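Local atomic coordinates of (R)-S-adenosyl-L-methionine hydrolase (Thermus thermophilus, PDB entry 2CW5), a protein that hydrolyses S-adenosyl-L-methionine to adenosine and L-methionine, working as a homotrimer and lacking the chlorinase or fluorinase activity of some relatives. Residues F6-G11 with P15-V20; R85-G90 with A143-G148. All blocks are in the same frame, centred on the assembly; numbering follows the deposited sequence.

Interaction 1 of 2, residues F6-G11 with P15-V20; sequences FLSDFG and PYVAVV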
# COMPACT_ATOMS: atom_id res chain seq x y z
N PHE C 6 -13.56 1.08 -1.30
CA PHE C 6 -12.96 -0.22 -1.60
C PHE C 6 -12.14 -0.87 -0.48
O PHE C 6 -11.21 -0.27 0.07
CB PHE C 6 -12.12 -0.01 -2.87
CG PHE C 6 -11.54 -1.26 -3.47
CD1 PHE C 6 -12.05 -2.52 -3.18
CD2 PHE C 6 -10.46 -1.16 -4.36
CE1 PHE C 6 -11.51 -3.66 -3.76
CE2 PHE C 6 -9.90 -2.30 -4.95
CZ PHE C 6 -10.43 -3.55 -4.65
N LEU C 7 -12.51 -2.11 -0.14
CA LEU C 7 -11.79 -2.87 0.87
C LEU C 7 -11.45 -4.24 0.29
O LEU C 7 -12.23 -4.81 -0.46
CB LEU C 7 -12.64 -3.04 2.14
CG LEU C 7 -12.00 -3.86 3.27
CD1 LEU C 7 -12.47 -3.34 4.63
CD2 LEU C 7 -12.34 -5.35 3.10
N SER C 8 -10.28 -4.76 0.63
CA SER C 8 -9.90 -6.08 0.14
C SER C 8 -8.78 -6.65 0.98
O SER C 8 -8.28 -6.00 1.89
CB SER C 8 -9.42 -6.00 -1.31
OG SER C 8 -8.08 -5.55 -1.37
N ASP C 9 -8.40 -7.89 0.67
CA ASP C 9 -7.28 -8.53 1.34
C ASP C 9 -6.23 -8.82 0.26
O ASP C 9 -5.41 -9.71 0.40
CB ASP C 9 -7.72 -9.85 2.00
CG ASP C 9 -8.18 -10.89 1.00
OD1 ASP C 9 -8.38 -10.55 -0.18
OD2 ASP C 9 -8.35 -12.07 1.39
N PHE C 10 -6.28 -8.04 -0.82
CA PHE C 10 -5.35 -8.22 -1.95
C PHE C 10 -3.89 -7.97 -1.61
O PHE C 10 -3.00 -8.46 -2.30
CB PHE C 10 -5.74 -7.33 -3.14
CG PHE C 10 -7.07 -7.68 -3.77
CD1 PHE C 10 -7.69 -8.90 -3.51
CD2 PHE C 10 -7.68 -6.79 -4.65
CE1 PHE C 10 -8.90 -9.23 -4.12
CE2 PHE C 10 -8.89 -7.11 -5.27
CZ PHE C 10 -9.50 -8.33 -5.00
N GLY C 11 -3.62 -7.20 -0.56
CA GLY C 11 -2.24 -6.95 -0.19
C GLY C 11 -1.56 -5.82 -0.96
O GLY C 11 -2.17 -5.19 -1.83
N PRO C 15 -0.68 -5.97 -8.16
CA PRO C 15 -1.41 -4.82 -8.72
C PRO C 15 -2.92 -5.06 -8.76
O PRO C 15 -3.63 -4.36 -9.48
CB PRO C 15 -0.81 -4.71 -10.11
CG PRO C 15 -0.66 -6.15 -10.50
CD PRO C 15 -0.10 -6.79 -9.23
N TYR C 16 -3.42 -6.01 -7.99
CA TYR C 16 -4.85 -6.31 -8.00
C TYR C 16 -5.74 -5.13 -7.63
O TYR C 16 -6.75 -4.87 -8.29
CB TYR C 16 -5.16 -7.50 -7.08
CG TYR C 16 -4.32 -8.72 -7.38
CD1 TYR C 16 -4.02 -9.08 -8.70
CD2 TYR C 16 -3.84 -9.53 -6.35
CE1 TYR C 16 -3.25 -10.21 -8.98
CE2 TYR C 16 -3.07 -10.66 -6.62
CZ TYR C 16 -2.78 -11.00 -7.94
OH TYR C 16 -2.01 -12.10 -8.20
N VAL C 17 -5.38 -4.40 -6.58
CA VAL C 17 -6.20 -3.25 -6.18
C VAL C 17 -6.27 -2.24 -7.33
O VAL C 17 -7.35 -1.73 -7.65
CB VAL C 17 -5.62 -2.55 -4.92
CG1 VAL C 17 -6.36 -1.23 -4.67
CG2 VAL C 17 -5.77 -3.46 -3.70
N ALA C 18 -5.13 -1.97 -7.95
CA ALA C 18 -5.05 -1.01 -9.05
C ALA C 18 -5.86 -1.45 -10.26
O ALA C 18 -6.46 -0.62 -10.94
CB ALA C 18 -3.60 -0.80 -9.44
N VAL C 19 -5.86 -2.75 -10.56
CA VAL C 19 -6.62 -3.26 -11.70
C VAL C 19 -8.12 -3.03 -11.49
O VAL C 19 -8.83 -2.65 -12.42
CB VAL C 19 -6.34 -4.76 -11.93
CG1 VAL C 19 -7.26 -5.31 -13.03
CG2 VAL C 19 -4.89 -4.96 -12.33
N VAL C 20 -8.59 -3.26 -10.27
CA VAL C 20 -10.00 -3.04 -9.96
C VAL C 20 -10.32 -1.56 -10.14
O VAL C 20 -11.36 -1.19 -10.69
CB VAL C 20 -10.34 -3.49 -8.53
CG1 VAL C 20 -11.73 -3.00 -8.15
CG2 VAL C 20 -10.28 -5.02 -8.44
O HOH W 1 -3.26 -5.37 -4.63
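S8 OG, packed against V17 CG2, also has two polar partners: it accepts the backbone N-H of F10 (N to OG 3.1 Å, N-H...O 165°) and is hydrogen-bonded to ND1 of H38. The nearly straight first bond closes an ST turn, which bends the chain as strand 6-8 ends. Beside this turn, S8 CB sits 3.7 Å above the plane of the F10 ring, over its centre. On the helix side, F10 CD2 meets Y16 CB at 3.6 Å, while V20 CG2 comes to the ring's edge near CE2. F6 reaches the helix because its CG is anti to the backbone N (chi1 -173°). Its CE2 lies 3.7 Å from V17 CG1 and 3.8 Å from V20 CG1, both methyls approaching the ring obliquely. An alanine in place of F6 would probably leave these two valine methyls without their aromatic partner and open a gap between strand and helix. The polar join is indirect: a water accepts from V17 N, 3.0 Å from that nitrogen, and lies 3.0 Å from G11 O, to which it can donate. V20 also touches A139 of helix 133-147, and P15, just before helix 16-24, and A18 and V19 within it pack on a second subunit. Strand 4-8, its loop and helix 16-24 form the first half of a beta-alpha-beta crossover to the parallel neighbouring strand 34-37, and the loop carries D9, which by similarity binds adenosine at the strand's C-terminal end.

Interaction 2 of 2, residues R85-G90 with A143-G148; sequences RWTYVG and AHLALG
L145 turns its CG anti to the carbonyl carbon (chi1 -67°) and carries CD1 onward in an extended chain (chi2 169°), which brings that single methyl to T87 and V89. This is helix-on-sheet packing in an alpha/beta domain: helix 133-147 lies against the mixed sheet at strand 87-89. T87 and V89, two residues apart, present CG2 methyls on the same side of the strand, whereas the intervening Y88 points away, its ring meeting W100 and F96. L145 CD1 approaches V89 CG2 at 3.6 Å, and the side chains cross at a slant. The T87 CG2 contact is closer still, at 3.5 Å to the same CD1, tighter than usual for two carbons. The interface between the segments is small, burying 98 Å² in all, and entirely apolar. It belongs to a wider layer: L145 also rests on V64 of the adjoining strand, and V89 touches F138 and A141 farther back along the helix. Just beyond L145 the helix stops in a Schellman motif, where G148 adopts a positive phi of 102° and its N bonds to L145 O at 2.9 Å.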
# COMPACT_ATOMS: atom_id res chain seq x y z
N ARG C 85 -29.20 1.59 3.15
CA ARG C 85 -28.91 3.02 3.13
C ARG C 85 -27.62 3.17 2.33
O ARG C 85 -27.37 4.20 1.69
CB ARG C 85 -28.71 3.58 4.54
CG ARG C 85 -29.93 3.50 5.44
CD ARG C 85 -29.93 4.61 6.48
NE ARG C 85 -28.79 4.55 7.40
CZ ARG C 85 -28.66 3.66 8.38
NH1 ARG C 85 -29.59 2.73 8.58
NH2 ARG C 85 -27.59 3.70 9.16
N TRP C 86 -26.78 2.15 2.40
CA TRP C 86 -25.53 2.11 1.66
C TRP C 86 -25.67 0.89 0.75
O TRP C 86 -26.54 0.05 0.98
CB TRP C 86 -24.32 1.93 2.59
CG TRP C 86 -24.02 3.15 3.42
CD1 TRP C 86 -23.38 4.28 3.01
CD2 TRP C 86 -24.40 3.37 4.78
NE1 TRP C 86 -23.32 5.20 4.03
CE2 TRP C 86 -23.94 4.66 5.13
CE3 TRP C 86 -25.07 2.60 5.74
CZ2 TRP C 86 -24.15 5.21 6.41
CZ3 TRP C 86 -25.27 3.14 7.01
CH2 TRP C 86 -24.81 4.43 7.33
N THR C 87 -24.83 0.80 -0.27
CA THR C 87 -24.89 -0.32 -1.20
C THR C 87 -23.66 -1.18 -1.00
O THR C 87 -22.56 -0.66 -0.81
CB THR C 87 -24.98 0.19 -2.64
OG1 THR C 87 -26.22 0.90 -2.80
CG2 THR C 87 -24.94 -0.98 -3.64
N TYR C 88 -23.84 -2.49 -1.02
CA TYR C 88 -22.73 -3.41 -0.80
C TYR C 88 -22.50 -4.32 -1.98
O TYR C 88 -23.45 -4.82 -2.58
CB TYR C 88 -23.02 -4.24 0.45
CG TYR C 88 -23.40 -3.40 1.65
CD1 TYR C 88 -22.42 -2.81 2.45
CD2 TYR C 88 -24.74 -3.15 1.95
CE1 TYR C 88 -22.77 -1.98 3.52
CE2 TYR C 88 -25.10 -2.32 3.01
CZ TYR C 88 -24.11 -1.74 3.79
OH TYR C 88 -24.45 -0.88 4.81
N VAL C 89 -21.23 -4.52 -2.32
CA VAL C 89 -20.86 -5.39 -3.44
C VAL C 89 -19.71 -6.27 -2.99
O VAL C 89 -18.64 -5.77 -2.63
CB VAL C 89 -20.43 -4.57 -4.67
CG1 VAL C 89 -19.98 -5.50 -5.79
CG2 VAL C 89 -21.57 -3.69 -5.13
N GLY C 90 -19.93 -7.57 -2.99
CA GLY C 90 -18.89 -8.48 -2.57
C GLY C 90 -19.41 -9.90 -2.43
O GLY C 90 -20.56 -10.17 -2.80
N ALA C 143 -19.14 -0.39 -10.62
CA ALA C 143 -19.18 0.73 -11.55
C ALA C 143 -20.63 0.98 -11.97
O ALA C 143 -21.11 2.12 -12.01
CB ALA C 143 -18.32 0.43 -12.77
N HIS C 144 -21.33 -0.11 -12.27
CA HIS C 144 -22.73 -0.06 -12.68
C HIS C 144 -23.55 0.71 -11.64
O HIS C 144 -24.27 1.65 -11.97
CB HIS C 144 -23.26 -1.48 -12.85
CG HIS C 144 -24.68 -1.57 -13.30
ND1 HIS C 144 -25.75 -1.36 -12.46
CD2 HIS C 144 -25.21 -1.88 -14.51
CE1 HIS C 144 -26.87 -1.55 -13.12
NE2 HIS C 144 -26.57 -1.86 -14.37
N LEU C 145 -23.41 0.30 -10.38
CA LEU C 145 -24.13 0.94 -9.28
C LEU C 145 -23.65 2.37 -9.03
O LEU C 145 -24.45 3.25 -8.72
CB LEU C 145 -23.97 0.11 -8.00
CG LEU C 145 -24.67 -1.25 -8.07
CD1 LEU C 145 -24.26 -2.11 -6.88
CD2 LEU C 145 -26.19 -1.02 -8.09
N ALA C 146 -22.34 2.60 -9.16
CA ALA C 146 -21.77 3.93 -8.95
C ALA C 146 -22.34 4.92 -9.97
O ALA C 146 -22.50 6.11 -9.67
CB ALA C 146 -20.25 3.87 -9.07
N LEU C 147 -22.64 4.43 -11.17
CA LEU C 147 -23.20 5.28 -12.22
C LEU C 147 -24.65 5.62 -11.91
O LEU C 147 -25.18 6.60 -12.41
CB LEU C 147 -23.12 4.57 -13.58
CG LEU C 147 -21.75 4.47 -14.25
CD1 LEU C 147 -21.85 3.55 -15.45
CD2 LEU C 147 -21.28 5.85 -14.66
N GLY C 148 -25.28 4.80 -11.08
CA GLY C 148 -26.67 5.04 -10.73
C GLY C 148 -27.63 4.14 -11.48
O GLY C 148 -28.84 4.32 -11.40

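Overall arrangement
Interaction 1 comes first along the chain and is complete before interaction 2 begins; both lie in the N-terminal domain. Their centres are about 17 Å apart, and with nearest atoms about 7 Å apart they do not touch. They share the mixed sheet, where strands 4-8 and 87-89 run parallel to strand 64-68 on its two flanks. L66 of that intervening strand connects them, since F6, V20 and V89 all touch it. Helix 133-147 is the second tie: A139 meets V20, A141 meets V89, and L145 supplies interaction 2. The two contacts thus belong to one helical layer over the sheet, with H133, probably important for activity, at the start of helix 133-147.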